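Long-range contact in sucrose 6(F)-phosphate phosphorylase (Thermoanaerobacterium thermosaccharolyticum DSM 571, PDB 6S9V), which is a carbohydrate-active phosphorylase of the alpha-amylase family, built on an eight-stranded TIM barrel followed by a C-terminal antiparallel beta sheet: residues 436-448 against 488-502. Residues are numbered along the deposited sequence; the frame is centred on the assembly and turned at random.
Sequences RLLKLIRFRNEYE and IDYINENGEEVKYLV
With CG anti to the backbone N in both Phe-443 (chi1 -176°) and Tyr-500 (chi1 161°), the two side chains run antiparallel alongside each other, Tyr-500 CD2 over one face of the Phe-443 ring. The far edge of Phe-443 points at the face of Tyr-490 in a T-shaped pair, CE1 sitting over the ring centre, centroids 5.3 Å apart. Tyr-490 in turn presents its own edge, CD2, to the face of Tyr-447 in an offset edge-to-face pair, completing a cluster of four aromatic rings. Ile-488 CG2 packs 3.8 Å from Phe-443 CE2, and Leu-440 CD1 touches both Ile-488 CD1 and Val-502 CG1, while the aliphatic chain of Lys-439 runs extended past the Tyr-500 ring. Polar bonds close both ends. Tyr-447 OH donates to Ile-491 O (2.6 Å) on a carbonyl lone pair and accepts from the backbone N of Arg-474 on strand 473-480. At the other end Arg-436, bent at chi3 (67°), grips the C-terminal carboxylate side-on: NE meets Val-502 O at 3.0 Å, nearly straight and in the guanidinium plane, and NH2 meets OXT at 2.9 Å in a salt bridge. One water accepts from Tyr-500 OH (2.7 Å) and donates to Arg-436 O and Val-502 O. Helix 432-446 thereby packs on the five-stranded C-terminal sheet, against its last hairpin, as in the beta domain following the barrel in alpha-amylase relatives. Helix 372-384 adjoins both partners, Phe-383 touching Leu-440 and Phe-384 touching Ile-488. The two-nitrogen grip and water bridge hold the terminal carboxylate against the helix, its charge probably offset by Arg-436, which also pairs with Asp-373.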
loop_
_atom_site.group_PDB
_atom_site.type_symbol
_atom_site.label_atom_id
_atom_site.label_comp_id
_atom_site.label_asym_id
_atom_site.label_seq_id
_atom_site.Cartn_x
_atom_site.Cartn_y
_atom_site.Cartn_z
ATOM N N ARG A 436 -9.328 -16.519 15.884
ATOM C CA ARG A 436 -8.014 -17.143 15.724
ATOM C C ARG A 436 -6.985 -16.142 15.221
ATOM O O ARG A 436 -5.835 -16.143 15.675
ATOM C CB ARG A 436 -8.088 -18.327 14.764
ATOM C CG ARG A 436 -8.862 -19.509 15.291
ATOM C CD ARG A 436 -9.067 -20.529 14.185
ATOM N NE ARG A 436 -7.810 -21.134 13.760
ATOM C CZ ARG A 436 -7.672 -21.894 12.676
ATOM N NH1 ARG A 436 -8.718 -22.137 11.890
ATOM N NH2 ARG A 436 -6.488 -22.415 12.378
ATOM N N LEU A 437 -7.371 -15.296 14.261
ATOM C CA LEU A 437 -6.445 -14.304 13.729
ATOM C C LEU A 437 -6.066 -13.272 14.787
ATOM O O LEU A 437 -4.903 -12.851 14.859
ATOM C CB LEU A 437 -7.060 -13.616 12.513
ATOM C CG LEU A 437 -6.240 -12.507 11.849
ATOM C CD1 LEU A 437 -4.813 -12.959 11.541
ATOM C CD2 LEU A 437 -6.958 -12.034 10.572
ATOM N N LEU A 438 -7.028 -12.845 15.605
ATOM C CA LEU A 438 -6.722 -11.868 16.642
ATOM C C LEU A 438 -5.737 -12.438 17.658
ATOM O O LEU A 438 -4.840 -11.728 18.129
ATOM C CB LEU A 438 -8.013 -11.411 17.325
ATOM C CG LEU A 438 -8.975 -10.609 16.430
ATOM C CD1 LEU A 438 -10.238 -10.229 17.178
ATOM C CD2 LEU A 438 -8.301 -9.359 15.884
ATOM N N LYS A 439 -5.890 -13.719 18.014
ATOM C CA LYS A 439 -4.951 -14.355 18.936
ATOM C C LYS A 439 -3.551 -14.419 18.333
ATOM O O LYS A 439 -2.548 -14.161 19.022
ATOM C CB LYS A 439 -5.452 -15.756 19.305
ATOM C CG LYS A 439 -4.635 -16.426 20.397
ATOM C CD LYS A 439 -5.236 -17.756 20.833
ATOM C CE LYS A 439 -4.327 -18.462 21.832
ATOM N NZ LYS A 439 -4.883 -19.781 22.267
ATOM N N LEU A 440 -3.465 -14.762 17.047
ATOM C CA LEU A 440 -2.178 -14.796 16.365
ATOM C C LEU A 440 -1.553 -13.411 16.317
ATOM O O LEU A 440 -0.345 -13.260 16.544
ATOM C CB LEU A 440 -2.345 -15.341 14.945
ATOM C CG LEU A 440 -1.085 -15.382 14.075
ATOM C CD1 LEU A 440 -0.060 -16.348 14.671
ATOM C CD2 LEU A 440 -1.425 -15.754 12.644
ATOM N N ILE A 441 -2.354 -12.386 16.013
ATOM C CA ILE A 441 -1.830 -11.023 15.977
ATOM C C ILE A 441 -1.246 -10.647 17.330
ATOM O O ILE A 441 -0.125 -10.122 17.426
ATOM C CB ILE A 441 -2.927 -10.035 15.540
ATOM C CG1 ILE A 441 -3.229 -10.198 14.050
ATOM C CG2 ILE A 441 -2.494 -8.620 15.842
ATOM C CD1 ILE A 441 -4.489 -9.460 13.597
ATOM N N ARG A 442 -2.003 -10.888 18.402
ATOM C CA ARG A 442 -1.514 -10.515 19.723
ATOM C C ARG A 442 -0.266 -11.304 20.100
ATOM O O ARG A 442 0.629 -10.763 20.765
ATOM C CB ARG A 442 -2.612 -10.672 20.775
ATOM C CG ARG A 442 -3.735 -9.650 20.577
ATOM C CD ARG A 442 -4.359 -9.245 21.904
ATOM N NE ARG A 442 -5.290 -10.224 22.424
ATOM C CZ ARG A 442 -5.759 -10.235 23.667
ATOM N NH1 ARG A 442 -5.386 -9.313 24.557
ATOM N NH2 ARG A 442 -6.613 -11.182 24.017
ATOM N N PHE A 443 -0.173 -12.569 19.686
ATOM C CA PHE A 443 1.074 -13.294 19.892
ATOM C C PHE A 443 2.233 -12.597 19.185
ATOM O O PHE A 443 3.316 -12.429 19.763
ATOM C CB PHE A 443 0.969 -14.736 19.404
ATOM C CG PHE A 443 2.213 -15.542 19.679
ATOM C CD1 PHE A 443 2.426 -16.102 20.929
ATOM C CD2 PHE A 443 3.180 -15.705 18.701
ATOM C CE1 PHE A 443 3.588 -16.829 21.203
ATOM C CE2 PHE A 443 4.335 -16.441 18.960
ATOM C CZ PHE A 443 4.533 -17.002 20.211
ATOM N N ARG A 444 2.014 -12.165 17.939
ATOM C CA ARG A 444 3.054 -11.464 17.186
ATOM C C ARG A 444 3.421 -10.124 17.826
ATOM O O ARG A 444 4.558 -9.651 17.670
ATOM C CB ARG A 444 2.586 -11.280 15.740
ATOM C CG ARG A 444 3.505 -10.481 14.849
ATOM C CD ARG A 444 4.906 -11.058 14.761
ATOM N NE ARG A 444 5.707 -10.295 13.805
ATOM C CZ ARG A 444 6.184 -9.074 14.039
ATOM N NH1 ARG A 444 5.952 -8.486 15.201
ATOM N NH2 ARG A 444 6.888 -8.439 13.110
ATOM N N ASN A 445 2.480 -9.489 18.531
ATOM C CA ASN A 445 2.778 -8.237 19.220
ATOM C C ASN A 445 3.419 -8.450 20.581
ATOM O O ASN A 445 4.148 -7.573 21.060
ATOM C CB ASN A 445 1.513 -7.406 19.422
ATOM C CG ASN A 445 0.984 -6.843 18.130
ATOM O OD1 ASN A 445 1.711 -6.763 17.136
ATOM N ND2 ASN A 445 -0.291 -6.445 18.131
ATOM N N GLU A 446 3.140 -9.576 21.235
ATOM C CA GLU A 446 3.542 -9.765 22.621
ATOM C C GLU A 446 4.831 -10.558 22.768
ATOM O O GLU A 446 5.621 -10.278 23.675
ATOM C CB GLU A 446 2.445 -10.495 23.414
ATOM C CG GLU A 446 1.143 -9.728 23.613
ATOM C CD GLU A 446 0.017 -10.617 24.143
ATOM O OE1 GLU A 446 0.216 -11.847 24.206
ATOM O OE2 GLU A 446 -1.061 -10.091 24.505
ATOM N N TYR A 447 5.079 -11.539 21.907
ATOM C CA TYR A 447 6.195 -12.440 22.149
ATOM C C TYR A 447 7.506 -11.794 21.720
ATOM O O TYR A 447 7.657 -11.362 20.576
ATOM C CB TYR A 447 5.989 -13.773 21.442
ATOM C CG TYR A 447 6.884 -14.829 22.053
ATOM C CD1 TYR A 447 6.667 -15.282 23.350
ATOM C CD2 TYR A 447 7.973 -15.325 21.360
ATOM C CE1 TYR A 447 7.503 -16.228 23.927
ATOM C CE2 TYR A 447 8.805 -16.268 21.924
ATOM C CZ TYR A 447 8.569 -16.714 23.200
ATOM O OH TYR A 447 9.416 -17.641 23.749
ATOM N N GLU A 448 8.468 -11.769 22.637
ATOM C CA GLU A 448 9.650 -10.932 22.475
ATOM C C GLU A 448 10.613 -11.436 21.405
ATOM O O GLU A 448 11.437 -10.650 20.918
ATOM C CB GLU A 448 10.361 -10.825 23.827
ATOM C CG GLU A 448 9.504 -10.204 24.941
ATOM C CD GLU A 448 8.560 -11.191 25.654
ATOM O OE1 GLU A 448 8.277 -12.294 25.121
ATOM O OE2 GLU A 448 8.098 -10.851 26.770
ATOM N N ILE A 488 2.946 -23.118 16.632
ATOM C CA ILE A 488 4.060 -22.288 17.085
ATOM C C ILE A 488 4.553 -22.874 18.400
ATOM O O ILE A 488 3.824 -22.878 19.403
ATOM C CB ILE A 488 3.660 -20.817 17.245
ATOM C CG1 ILE A 488 3.266 -20.224 15.893
ATOM C CG2 ILE A 488 4.813 -20.031 17.874
ATOM C CD1 ILE A 488 2.745 -18.803 15.973
ATOM N N ASP A 489 5.782 -23.389 18.392
ATOM C CA ASP A 489 6.444 -23.859 19.600
ATOM C C ASP A 489 7.234 -22.693 20.179
ATOM O O ASP A 489 8.061 -22.103 19.478
ATOM C CB ASP A 489 7.386 -25.022 19.297
ATOM C CG ASP A 489 6.649 -26.308 18.973
ATOM O OD1 ASP A 489 5.498 -26.472 19.417
ATOM O OD2 ASP A 489 7.235 -27.162 18.280
ATOM N N TYR A 490 6.976 -22.350 21.437
ATOM C CA TYR A 490 7.621 -21.185 22.028
ATOM C C TYR A 490 7.952 -21.460 23.485
ATOM O O TYR A 490 7.469 -22.419 24.090
ATOM C CB TYR A 490 6.741 -19.934 21.896
ATOM C CG TYR A 490 5.516 -19.940 22.779
ATOM C CD1 TYR A 490 4.342 -20.555 22.368
ATOM C CD2 TYR A 490 5.534 -19.327 24.024
ATOM C CE1 TYR A 490 3.218 -20.560 23.171
ATOM C CE2 TYR A 490 4.418 -19.328 24.840
ATOM C CZ TYR A 490 3.260 -19.947 24.406
ATOM O OH TYR A 490 2.149 -19.959 25.208
ATOM N N ILE A 491 8.800 -20.596 24.042
ATOM C CA ILE A 491 9.264 -20.706 25.422
ATOM C C ILE A 491 8.431 -19.750 26.266
ATOM O O ILE A 491 8.422 -18.538 26.016
ATOM C CB ILE A 491 10.761 -20.376 25.542
ATOM C CG1 ILE A 491 11.603 -21.274 24.632
ATOM C CG2 ILE A 491 11.204 -20.486 26.996
ATOM C CD1 ILE A 491 11.464 -22.754 24.900
ATOM N N ASN A 492 7.731 -20.282 27.266
ATOM C CA ASN A 492 6.843 -19.462 28.081
ATOM C C ASN A 492 7.659 -18.747 29.163
ATOM O O ASN A 492 8.889 -18.828 29.202
ATOM C CB ASN A 492 5.722 -20.326 28.657
ATOM C CG ASN A 492 6.217 -21.352 29.666
ATOM O OD1 ASN A 492 7.354 -21.302 30.139
ATOM N ND2 ASN A 492 5.358 -22.310 29.987
ATOM N N GLU A 493 6.976 -18.030 30.059
ATOM C CA GLU A 493 7.674 -17.237 31.064
ATOM C C GLU A 493 8.451 -18.104 32.050
ATOM O O GLU A 493 9.433 -17.630 32.633
ATOM C CB GLU A 493 6.672 -16.355 31.818
ATOM C CG GLU A 493 6.234 -15.093 31.076
ATOM C CD GLU A 493 7.353 -14.079 30.916
ATOM O OE1 GLU A 493 8.259 -14.049 31.776
ATOM O OE2 GLU A 493 7.319 -13.303 29.938
ATOM N N ASN A 494 8.048 -19.356 32.238
ATOM C CA ASN A 494 8.752 -20.270 33.126
ATOM C C ASN A 494 9.864 -21.048 32.431
ATOM O O ASN A 494 10.433 -21.960 33.038
ATOM C CB ASN A 494 7.772 -21.255 33.769
ATOM C CG ASN A 494 6.688 -20.561 34.571
ATOM O OD1 ASN A 494 6.875 -19.448 35.062
ATOM N ND2 ASN A 494 5.553 -21.232 34.730
ATOM N N GLY A 495 10.181 -20.722 31.180
ATOM C CA GLY A 495 11.212 -21.433 30.455
ATOM C C GLY A 495 10.790 -22.756 29.859
ATOM O O GLY A 495 11.645 -23.492 29.353
ATOM N N GLU A 496 9.507 -23.087 29.909
ATOM C CA GLU A 496 9.008 -24.350 29.386
ATOM C C GLU A 496 8.622 -24.177 27.924
ATOM O O GLU A 496 8.084 -23.137 27.533
ATOM C CB GLU A 496 7.804 -24.810 30.207
ATOM C CG GLU A 496 8.119 -24.997 31.692
ATOM C CD GLU A 496 6.878 -25.018 32.567
ATOM O OE1 GLU A 496 5.780 -24.694 32.066
ATOM O OE2 GLU A 496 7.005 -25.343 33.767
ATOM N N GLU A 497 8.853 -25.213 27.124
ATOM C CA GLU A 497 8.426 -25.170 25.734
ATOM C C GLU A 497 6.941 -25.499 25.676
ATOM O O GLU A 497 6.494 -26.506 26.232
ATOM C CB GLU A 497 9.232 -26.130 24.862
ATOM C CG GLU A 497 8.881 -26.012 23.378
ATOM C CD GLU A 497 9.778 -26.849 22.486
ATOM O OE1 GLU A 497 10.790 -27.377 22.988
ATOM O OE2 GLU A 497 9.480 -26.963 21.278
ATOM N N VAL A 498 6.181 -24.632 25.015
ATOM C CA VAL A 498 4.733 -24.734 24.929
ATOM C C VAL A 498 4.332 -24.734 23.463
ATOM O O VAL A 498 4.971 -24.093 22.622
ATOM C CB VAL A 498 4.049 -23.565 25.679
ATOM C CG1 VAL A 498 2.562 -23.504 25.363
ATOM C CG2 VAL A 498 4.288 -23.688 27.181
ATOM N N LYS A 499 3.269 -25.469 23.159
ATOM C CA LYS A 499 2.759 -25.595 21.804
ATOM C C LYS A 499 1.485 -24.773 21.662
ATOM O O LYS A 499 0.503 -25.018 22.368
ATOM C CB LYS A 499 2.507 -27.069 21.488
ATOM C CG LYS A 499 2.343 -27.374 20.023
ATOM C CD LYS A 499 2.311 -28.878 19.777
ATOM C CE LYS A 499 3.696 -29.510 19.888
ATOM N NZ LYS A 499 4.577 -29.172 18.734
ATOM N N TYR A 500 1.501 -23.810 20.741
ATOM C CA TYR A 500 0.352 -22.955 20.431
ATOM C C TYR A 500 -0.192 -23.383 19.075
ATOM O O TYR A 500 0.439 -23.138 18.038
ATOM C CB TYR A 500 0.766 -21.480 20.444
ATOM C CG TYR A 500 -0.142 -20.482 19.735
ATOM C CD1 TYR A 500 -1.508 -20.697 19.586
ATOM C CD2 TYR A 500 0.388 -19.308 19.217
ATOM C CE1 TYR A 500 -2.312 -19.767 18.927
ATOM C CE2 TYR A 500 -0.400 -18.384 18.567
ATOM C CZ TYR A 500 -1.748 -18.615 18.424
ATOM O OH TYR A 500 -2.508 -17.678 17.758
ATOM N N LEU A 501 -1.362 -24.017 19.080
ATOM C CA LEU A 501 -2.017 -24.400 17.836
ATOM C C LEU A 501 -2.801 -23.203 17.312
ATOM O O LEU A 501 -3.797 -22.790 17.913
ATOM C CB LEU A 501 -2.919 -25.609 18.053
ATOM C CG LEU A 501 -3.699 -26.086 16.824
ATOM C CD1 LEU A 501 -2.772 -26.585 15.723
ATOM C CD2 LEU A 501 -4.667 -27.173 17.233
ATOM N N VAL A 502 -2.361 -22.658 16.185
ATOM C CA VAL A 502 -2.922 -21.425 15.649
ATOM C C VAL A 502 -4.286 -21.727 15.057
ATOM O O VAL A 502 -5.209 -20.916 15.175
ATOM C CB VAL A 502 -1.995 -20.800 14.597
ATOM C CG1 VAL A 502 -2.616 -19.530 14.004
ATOM C CG2 VAL A 502 -0.634 -20.498 15.215
ATOM O OXT VAL A 502 -4.481 -22.790 14.465
HETATM O O HOH W 1 -4.817 -18.510 16.736
#